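Local structure of beta-lactamase/D-alanine Carboxypeptidase (Yersinia pestis, 3RJU) at residues 31-36 / 318-323; 60-65 / 157-162; 196-201 / 218-223. The protein probably hydrolyses beta-lactams or trims D-alanine from peptidoglycan peptides, as a serine hydrolase of the beta-lactamase and penicillin-binding protein family. All blocks are in the same frame, centred on the assembly; numbering follows the deposited sequence.

Contact 1: residues 31-36 / 318-323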
loop_
_atom_site.group_PDB
_atom_site.type_symbol
_atom_site.label_atom_id
_atom_site.label_comp_id
_atom_site.label_asym_id
_atom_site.label_seq_id
_atom_site.Cartn_x
_atom_site.Cartn_y
_atom_site.Cartn_z
ATOM N N ILE A 31 7.531 8.624 -12.740
ATOM C CA ILE A 31 7.528 10.074 -12.635
ATOM C C ILE A 31 8.936 10.496 -12.293
ATOM O O ILE A 31 9.505 10.006 -11.333
ATOM C CB ILE A 31 6.572 10.590 -11.538
ATOM C CG1 ILE A 31 5.127 10.236 -11.882
ATOM C CG2 ILE A 31 6.726 12.119 -11.383
ATOM C CD1 ILE A 31 4.102 10.505 -10.774
ATOM N N ASP A 32 9.499 11.406 -13.084
ATOM C CA ASP A 32 10.852 11.883 -12.844
ATOM C C ASP A 32 10.831 13.381 -13.100
ATOM O O ASP A 32 10.914 13.829 -14.242
ATOM C CB ASP A 32 11.831 11.160 -13.769
ATOM C CG ASP A 32 13.285 11.537 -13.507
ATOM O OD1 ASP A 32 13.561 12.671 -13.048
ATOM O OD2 ASP A 32 14.161 10.694 -13.791
ATOM N N ASN A 33 10.699 14.156 -12.026
ATOM C CA ASN A 33 10.526 15.608 -12.130
ATOM C C ASN A 33 9.389 15.944 -13.098
ATOM O O ASN A 33 8.233 15.620 -12.825
ATOM C CB ASN A 33 11.838 16.287 -12.528
ATOM C CG ASN A 33 11.815 17.801 -12.306
ATOM O OD1 ASN A 33 10.961 18.338 -11.591
ATOM N ND2 ASN A 33 12.768 18.494 -12.921
ATOM N N ASN A 34 9.696 16.576 -14.228
ATOM C CA ASN A 34 8.629 16.940 -15.161
ATOM C C ASN A 34 8.227 15.844 -16.144
ATOM O O ASN A 34 7.308 16.035 -16.945
ATOM C CB ASN A 34 8.992 18.206 -15.925
ATOM C CG ASN A 34 9.183 19.371 -15.010
ATOM O OD1 ASN A 34 8.291 19.715 -14.242
ATOM N ND2 ASN A 34 10.363 19.967 -15.054
ATOM N N GLN A 35 8.915 14.709 -16.082
ATOM C CA GLN A 35 8.696 13.626 -17.037
ATOM C C GLN A 35 7.748 12.603 -16.456
ATOM O O GLN A 35 7.894 12.192 -15.304
ATOM C CB GLN A 35 10.013 12.919 -17.379
ATOM C CG GLN A 35 11.088 13.822 -17.916
ATOM C CD GLN A 35 10.568 14.754 -18.975
ATOM O OE1 GLN A 35 10.104 14.320 -20.027
ATOM N NE2 GLN A 35 10.615 16.053 -18.691
ATOM N N VAL A 36 6.766 12.199 -17.253
ATOM C CA VAL A 36 5.949 11.042 -16.923
ATOM C C VAL A 36 6.087 10.036 -18.061
ATOM O O VAL A 36 5.815 10.358 -19.222
ATOM C CB VAL A 36 4.470 11.422 -16.727
ATOM C CG1 VAL A 36 3.608 10.153 -16.530
ATOM C CG2 VAL A 36 4.323 12.386 -15.548
ATOM N N GLU A 318 13.570 13.071 -2.604
ATOM C CA GLU A 318 14.469 14.209 -2.695
ATOM C C GLU A 318 14.860 14.491 -4.143
ATOM O O GLU A 318 15.219 15.622 -4.479
ATOM C CB GLU A 318 15.708 13.991 -1.819
ATOM C CG GLU A 318 16.499 12.753 -2.172
ATOM C CD GLU A 318 16.174 11.535 -1.309
ATOM O OE1 GLU A 318 14.977 11.218 -1.044
ATOM O OE2 GLU A 318 17.153 10.885 -0.902
ATOM N N LYS A 319 14.773 13.464 -4.992
ATOM C CA LYS A 319 15.126 13.591 -6.411
ATOM C C LYS A 319 13.881 13.624 -7.297
ATOM O O LYS A 319 14.002 13.589 -8.528
ATOM C CB LYS A 319 16.025 12.437 -6.887
ATOM C CG LYS A 319 17.346 12.271 -6.171
ATOM C CD LYS A 319 18.270 13.428 -6.355
ATOM C CE LYS A 319 19.574 13.168 -5.604
ATOM N NZ LYS A 319 20.188 11.917 -6.120
ATOM N N ASN A 320 12.695 13.687 -6.683
ATOM C CA ASN A 320 11.441 13.791 -7.435
ATOM C C ASN A 320 11.234 12.632 -8.390
ATOM O O ASN A 320 10.740 12.832 -9.512
ATOM C CB ASN A 320 11.392 15.103 -8.213
ATOM C CG ASN A 320 11.533 16.296 -7.308
ATOM O OD1 ASN A 320 10.960 16.331 -6.208
ATOM N ND2 ASN A 320 12.322 17.262 -7.740
ATOM N N ILE A 321 11.617 11.437 -7.949
ATOM C CA ILE A 321 11.525 10.247 -8.777
ATOM C C ILE A 321 10.659 9.225 -8.074
ATOM O O ILE A 321 10.853 8.945 -6.885
ATOM C CB ILE A 321 12.925 9.666 -9.051
ATOM C CG1 ILE A 321 13.657 10.573 -10.049
ATOM C CG2 ILE A 321 12.844 8.188 -9.566
ATOM C CD1 ILE A 321 15.168 10.336 -10.124
ATOM N N GLY A 322 9.688 8.680 -8.801
ATOM C CA GLY A 322 8.854 7.621 -8.268
ATOM C C GLY A 322 8.487 6.641 -9.362
ATOM O O GLY A 322 8.246 7.050 -10.498
ATOM N N VAL A 323 8.430 5.357 -9.015
ATOM C CA VAL A 323 8.011 4.319 -9.935
ATOM C C VAL A 323 6.936 3.472 -9.286
ATOM O O VAL A 323 7.081 3.034 -8.149
ATOM C CB VAL A 323 9.181 3.424 -10.332
ATOM C CG1 VAL A 323 8.681 2.331 -11.251
ATOM C CG2 VAL A 323 10.256 4.275 -11.032
#
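Ile31 and Gly322 form an antiparallel hydrogen-bonded pair, Ile31 N giving to Gly322 O at 2.8 Å and Gly322 N returning a bond to Ile31 O at 2.9 Å, both nearly straight. One step on, Asp32 and Ile321 make the non-hydrogen-bonded pair, and a third bond, from Asn33 N to Asn320 O at 2.8 Å, closes the strand end. Between these bonds Ile321 CA approaches Ile31 O at 3.3 Å, a CA-H...O contact of the kind that often accompanies antiparallel pairing.

Asp32 and Ile321 run side by side on one face of the sheet. With CG anti to the backbone N (chi1 -176°), the Asp32 carboxylate lies along Ile321, its CG 3.6 Å from Ile321 CG1, while OD2 also meets Ile321 CD1. OD2 hydrogen-bonds Ser1 OG, a residue that evidently comes from the expression tag, and Leu349 of helix 336-349 packs on both Asp32 and Ile321. On the other face Ile31 is covered by helix 233-241.

The contact lies at one end of the large antiparallel sheet of this beta-lactamase-type fold, where strand 25-32, next to the edge, pairs with 321-328. Strand 25-32 turns into edge strand 35-42 through a type II' beta turn from Asp32 to Gln35. At the start of strand 321-328, Asn320 and Ile321 both face Val316 in a G1 beta bulge, where strand 309-316 turns back into 321-328. Asn320 directs CB toward the turn, 4.0 Å from Asn33 CA, and its OD1 accepts a hydrogen bond from Ala245 N.

Contact 2: residues 60-65 / 157-162. With CIT (citric acid), chain B.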
loop_
_atom_site.group_PDB
_atom_site.type_symbol
_atom_site.label_atom_id
_atom_site.label_comp_id
_atom_site.label_asym_id
_atom_site.label_seq_id
_atom_site.Cartn_x
_atom_site.Cartn_y
_atom_site.Cartn_z
ATOM N N ILE A 60 -4.646 -2.844 -6.000
ATOM C CA ILE A 60 -3.348 -2.357 -5.532
ATOM C C ILE A 60 -2.853 -3.109 -4.298
ATOM O O ILE A 60 -1.719 -2.910 -3.854
ATOM C CB ILE A 60 -3.318 -0.815 -5.302
ATOM C CG1 ILE A 60 -4.156 -0.410 -4.077
ATOM C CG2 ILE A 60 -3.793 -0.071 -6.563
ATOM C CD1 ILE A 60 -4.039 1.097 -3.755
ATOM N N ALA A 61 -3.696 -3.985 -3.758
ATOM C CA ALA A 61 -3.327 -4.780 -2.595
ATOM C C ALA A 61 -2.783 -3.851 -1.509
ATOM O O ALA A 61 -3.373 -2.808 -1.259
ATOM C CB ALA A 61 -2.320 -5.897 -2.969
ATOM N N SER A 62 -1.654 -4.191 -0.890
ATOM C CA SER A 62 -1.207 -3.457 0.307
ATOM C C SER A 62 -0.680 -2.034 0.077
ATOM O O SER A 62 -0.311 -1.341 1.032
ATOM C CB SER A 62 -0.206 -4.288 1.118
ATOM O OG SER A 62 -0.833 -5.465 1.603
ATOM N N ILE A 63 -0.637 -1.571 -1.169
ATOM C CA ILE A 63 -0.415 -0.137 -1.377
ATOM C C ILE A 63 -1.537 0.611 -0.630
ATOM O O ILE A 63 -1.371 1.764 -0.204
ATOM C CB ILE A 63 -0.402 0.243 -2.899
ATOM C CG1 ILE A 63 0.703 -0.519 -3.648
ATOM C CG2 ILE A 63 -0.214 1.721 -3.084
ATOM C CD1 ILE A 63 2.094 -0.295 -3.121
ATOM N N THR A 64 -2.661 -0.082 -0.442
ATOM C CA THR A 64 -3.795 0.419 0.346
ATOM C C THR A 64 -3.333 0.966 1.697
ATOM O O THR A 64 -3.834 1.994 2.153
ATOM C CB THR A 64 -4.828 -0.706 0.612
ATOM O OG1 THR A 64 -5.431 -1.103 -0.625
ATOM C CG2 THR A 64 -5.940 -0.226 1.575
ATOM N N LYS A 65 -2.375 0.292 2.332
ATOM C CA LYS A 65 -1.914 0.713 3.664
ATOM C C LYS A 65 -1.342 2.127 3.665
ATOM O O LYS A 65 -1.482 2.848 4.656
ATOM C CB LYS A 65 -0.860 -0.257 4.184
ATOM C CG LYS A 65 -1.406 -1.651 4.465
ATOM C CD LYS A 65 -0.351 -2.547 5.088
ATOM C CE LYS A 65 -0.917 -3.897 5.534
ATOM N NZ LYS A 65 -1.405 -4.722 4.377
ATOM N N ALA A 157 8.365 -5.752 15.085
ATOM C CA ALA A 157 7.551 -5.523 13.896
ATOM C C ALA A 157 7.090 -6.873 13.385
ATOM O O ALA A 157 7.893 -7.786 13.246
ATOM C CB ALA A 157 8.333 -4.803 12.813
ATOM N N ALA A 158 5.802 -6.985 13.083
ATOM C CA ALA A 158 5.270 -8.184 12.457
ATOM C C ALA A 158 4.178 -7.699 11.551
ATOM O O ALA A 158 3.135 -7.235 12.012
ATOM C CB ALA A 158 4.729 -9.148 13.488
ATOM N N TYR A 159 4.429 -7.774 10.249
ATOM C CA TYR A 159 3.526 -7.217 9.252
ATOM C C TYR A 159 2.121 -7.733 9.505
ATOM O O TYR A 159 1.916 -8.945 9.672
ATOM C CB TYR A 159 3.983 -7.672 7.886
ATOM C CG TYR A 159 3.247 -7.059 6.737
ATOM C CD1 TYR A 159 3.609 -5.798 6.259
ATOM C CD2 TYR A 159 2.200 -7.732 6.109
ATOM C CE1 TYR A 159 2.962 -5.220 5.178
ATOM C CE2 TYR A 159 1.534 -7.160 5.027
ATOM C CZ TYR A 159 1.925 -5.907 4.555
ATOM O OH TYR A 159 1.294 -5.346 3.471
ATOM N N SER A 160 1.154 -6.823 9.504
ATOM C CA SER A 160 -0.218 -7.196 9.823
ATOM C C SER A 160 -1.250 -6.518 8.922
ATOM O O SER A 160 -1.215 -5.298 8.701
ATOM C CB SER A 160 -0.527 -6.927 11.302
ATOM O OG SER A 160 -1.879 -7.232 11.585
ATOM N N ASN A 161 -2.136 -7.342 8.374
ATOM C CA ASN A 161 -3.343 -6.879 7.712
ATOM C C ASN A 161 -4.428 -6.533 8.724
ATOM O O ASN A 161 -5.021 -5.447 8.652
ATOM C CB ASN A 161 -3.814 -7.935 6.723
ATOM C CG ASN A 161 -2.829 -8.106 5.575
ATOM O OD1 ASN A 161 -2.225 -7.133 5.128
ATOM N ND2 ASN A 161 -2.662 -9.337 5.095
ATOM N N LEU A 162 -4.662 -7.448 9.667
ATOM C CA LEU A 162 -5.637 -7.223 10.734
ATOM C C LEU A 162 -5.462 -5.849 11.394
ATOM O O LEU A 162 -6.427 -5.099 11.548
ATOM C CB LEU A 162 -5.493 -8.300 11.798
ATOM C CG LEU A 162 -6.331 -8.114 13.057
ATOM C CD1 LEU A 162 -7.828 -8.053 12.685
ATOM C CD2 LEU A 162 -6.040 -9.251 14.051
HETATM C C1 CIT B . 2.999 -11.683 0.511
HETATM O O1 CIT B . 2.465 -12.014 -0.578
HETATM O O2 CIT B . 2.806 -12.405 1.500
HETATM C C2 CIT B . 3.861 -10.449 0.637
HETATM C C3 CIT B . 3.032 -9.280 1.180
HETATM O O7 CIT B . 2.612 -9.616 2.524
HETATM C C4 CIT B . 1.796 -9.031 0.312
HETATM C C5 CIT B . 0.974 -7.858 0.811
HETATM O O3 CIT B . 0.215 -7.225 0.052
HETATM O O4 CIT B . 1.054 -7.509 2.017
HETATM C C6 CIT B . 3.919 -8.053 1.238
HETATM O O5 CIT B . 4.207 -7.454 0.183
HETATM O O6 CIT B . 4.378 -7.674 2.352
#
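Lys65 places its side-chain nitrogen among three oxygens drawn from both segments, although the backbones stay far apart: the nearest CA atoms, those of Ser62 and Asn161, are 8.4 Å from each other. NZ gives hydrogen bonds to Asn161 OD1 at 2.7 Å, to Tyr159 OH at 2.9 Å and, within its own segment, to Ser62 OG at 2.9 Å; Ser226 O is a further partner. The lysine chain is extended until its last torsion, where a bend (chi4 65°) turns NZ in among the three oxygens. The bond to Asn161 is almost collinear with the amide C=O, at 167°, and that amide is held in turn through ND2 by Glu121.

Ser62 OG comes to the edge of the Tyr159 ring, near its plane, and lies 2.8 Å from Tyr159 OH. A citrate, probably from the crystallisation liquor, fits against both hydroxyls: Ser62 OG donates to citrate O3 at 2.6 Å, and Tyr159 OH makes a weak bond to O4 of the same carboxylate. Another citrate oxygen, O6, sits over one ring face, 3.7 Å above the plane and offset toward the rim. Tyr159 OH also bonds Lys302 NZ, while His114 stacks on the ring.

Ser62 and Lys65 fit the SxxK motif, and Tyr159 to Asn161 reads YSN, the YxN form of the second motif of penicillin-recognising enzymes. By analogy with that family, Ser62 is probably the nucleophile, with Lys65 and Tyr159 placed to pass protons to and from it; the citrate carboxylate may occupy part of the substrate pocket.

Contact 3: residues 196-201 / 218-223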
loop_
_atom_site.group_PDB
_atom_site.type_symbol
_atom_site.label_atom_id
_atom_site.label_comp_id
_atom_site.label_asym_id
_atom_site.label_seq_id
_atom_site.Cartn_x
_atom_site.Cartn_y
_atom_site.Cartn_z
ATOM N N THR A 196 -10.795 4.748 -8.211
ATOM C CA THR A 196 -10.138 4.234 -7.013
ATOM C C THR A 196 -11.202 4.040 -5.937
ATOM O O THR A 196 -11.847 5.005 -5.504
ATOM C CB THR A 196 -8.997 5.169 -6.546
ATOM O OG1 THR A 196 -8.008 5.267 -7.585
ATOM C CG2 THR A 196 -8.330 4.646 -5.261
ATOM N N THR A 197 -11.410 2.788 -5.533
ATOM C CA THR A 197 -12.643 2.436 -4.850
ATOM C C THR A 197 -12.533 1.092 -4.134
ATOM O O THR A 197 -11.690 0.267 -4.485
ATOM C CB THR A 197 -13.819 2.372 -5.865
ATOM O OG1 THR A 197 -15.046 2.118 -5.171
ATOM C CG2 THR A 197 -13.596 1.279 -6.920
ATOM N N LEU A 198 -13.382 0.894 -3.125
ATOM C CA LEU A 198 -13.564 -0.389 -2.459
ATOM C C LEU A 198 -14.865 -1.029 -2.916
ATOM O O LEU A 198 -15.186 -2.158 -2.539
ATOM C CB LEU A 198 -13.619 -0.199 -0.941
ATOM C CG LEU A 198 -12.332 0.297 -0.290
ATOM C CD1 LEU A 198 -12.613 0.968 1.061
ATOM C CD2 LEU A 198 -11.313 -0.839 -0.162
ATOM N N THR A 199 -15.614 -0.309 -3.737
ATOM C CA THR A 199 -16.925 -0.768 -4.162
ATOM C C THR A 199 -17.107 -0.548 -5.671
ATOM O O THR A 199 -17.894 0.301 -6.102
ATOM C CB THR A 199 -18.037 -0.021 -3.382
ATOM O OG1 THR A 199 -17.891 1.391 -3.578
ATOM C CG2 THR A 199 -17.923 -0.303 -1.875
ATOM N N PRO A 200 -16.372 -1.315 -6.484
ATOM C CA PRO A 200 -16.442 -1.097 -7.934
ATOM C C PRO A 200 -17.811 -1.396 -8.534
ATOM O O PRO A 200 -18.545 -2.279 -8.072
ATOM C CB PRO A 200 -15.386 -2.059 -8.488
ATOM C CG PRO A 200 -15.270 -3.128 -7.442
ATOM C CD PRO A 200 -15.463 -2.418 -6.127
ATOM N N THR A 201 -18.146 -0.646 -9.574
ATOM C CA THR A 201 -19.349 -0.915 -10.348
ATOM C C THR A 201 -19.096 -2.039 -11.346
ATOM O O THR A 201 -17.956 -2.483 -11.527
ATOM C CB THR A 201 -19.748 0.309 -11.157
ATOM O OG1 THR A 201 -18.701 0.604 -12.093
ATOM C CG2 THR A 201 -19.972 1.509 -10.239
ATOM N N GLY A 218 -15.438 -7.754 -6.507
ATOM C CA GLY A 218 -16.537 -7.435 -5.614
ATOM C C GLY A 218 -16.176 -6.383 -4.596
ATOM O O GLY A 218 -15.124 -5.754 -4.676
ATOM N N ASN A 219 -17.085 -6.173 -3.657
ATOM C CA ASN A 219 -16.905 -5.225 -2.574
ATOM C C ASN A 219 -15.771 -5.723 -1.681
ATOM O O ASN A 219 -15.787 -6.868 -1.225
ATOM C CB ASN A 219 -18.237 -5.135 -1.816
ATOM C CG ASN A 219 -18.186 -4.231 -0.589
ATOM O OD1 ASN A 219 -17.325 -4.376 0.276
ATOM N ND2 ASN A 219 -19.147 -3.314 -0.498
ATOM N N THR A 220 -14.780 -4.863 -1.451
ATOM C CA THR A 220 -13.626 -5.218 -0.638
ATOM C C THR A 220 -13.504 -4.323 0.604
ATOM O O THR A 220 -12.410 -4.168 1.183
ATOM C CB THR A 220 -12.344 -5.105 -1.465
ATOM O OG1 THR A 220 -12.277 -3.801 -2.049
ATOM C CG2 THR A 220 -12.293 -6.183 -2.577
ATOM N N VAL A 221 -14.624 -3.756 1.037
ATOM C CA VAL A 221 -14.610 -2.890 2.208
ATOM C C VAL A 221 -14.069 -3.600 3.467
ATOM O O VAL A 221 -13.495 -2.952 4.353
ATOM C CB VAL A 221 -16.004 -2.284 2.463
ATOM C CG1 VAL A 221 -16.059 -1.594 3.837
ATOM C CG2 VAL A 221 -16.351 -1.317 1.354
ATOM N N ALA A 222 -14.226 -4.921 3.543
ATOM C CA ALA A 222 -13.666 -5.680 4.668
ATOM C C ALA A 222 -12.161 -5.445 4.854
ATOM O O ALA A 222 -11.656 -5.497 5.977
ATOM C CB ALA A 222 -13.938 -7.151 4.521
ATOM N N ALA A 223 -11.451 -5.192 3.757
ATOM C CA ALA A 223 -10.012 -4.946 3.821
ATOM C C ALA A 223 -9.695 -3.478 3.497
ATOM O O ALA A 223 -8.667 -3.165 2.892
ATOM C CB ALA A 223 -9.270 -5.889 2.856
#
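A loop-on-loop contact, partly buried, joins residues 196-201, which follow helix 179-191, to residues 218-223, which lead toward strand 230-231. Leu198 and Thr220 carry its centre. Thr220 N donates to Leu198 O at 2.9 Å with an N-H...O angle of 172°, and the same oxygen receives a CA-H...O contact from Asn219. This is the one hydrogen bond between the segments; the remainder is packing, mostly by side chains.

The Leu198 side chain reaches across Thr220, its CD2 methyl 3.6 Å from Thr220 OG1. That hydroxyl, set between backbone N and carbonyl carbon (chi1 54°), has its hydrogen-bond partner in Gly228 O. Val221 offers one methyl to two residues: CG2 stands 3.7 Å from Leu198 CB and equally far from Thr199 CG2. Thr199 and Asn219 point the same way, and here it is the threonine methyl, not its hydroxyl, that meets the amide, CG2 to ND2 at 3.5 Å.

Each segment is shaped locally by a side-chain turn. In the first, an ST turn, Thr197 OG1 accepts from Thr199 N; in the second, an Asx turn, Asn219 OD1 accepts from Val221 N at 2.9 Å, which holds the amide beside the start of the 3-10 segment 221-222. Between the two segments the chain forms helix 202-205 and carries Cys205 and Cys217, joined in a disulfide, so the disulfide closes the loop further in, and this contact closes it at its base.

Toward the disulfide, Pro200 sets CD and CG against the carbonyl oxygen of Gly218, CD being 3.7 Å from Gly218 O. That oxygen is hydrogen-bonded to Tyr230 OH, whose residue also packs on Pro200 and Thr220.

From the N terminus the chain first reaches 31-36, at the turn between the first two strands of the large sheet, and strand 321-328 comes back to pair with it at 318-323. Contact 1 thus closes a long loop, and the other two are nested within it. Contact 2 comes next, bringing the start of helix 64-77 to the loop after strand 156-158; it closes before contact 3 opens, so those two are in series. Contact 3 shuts a short excursion of the helical region. Its centre is 16 Å from that of contact 2, and Thr64 and Ala223 touch. Contact 1, at the far end of the sheet, has its centre 25 Å from that of contact 2.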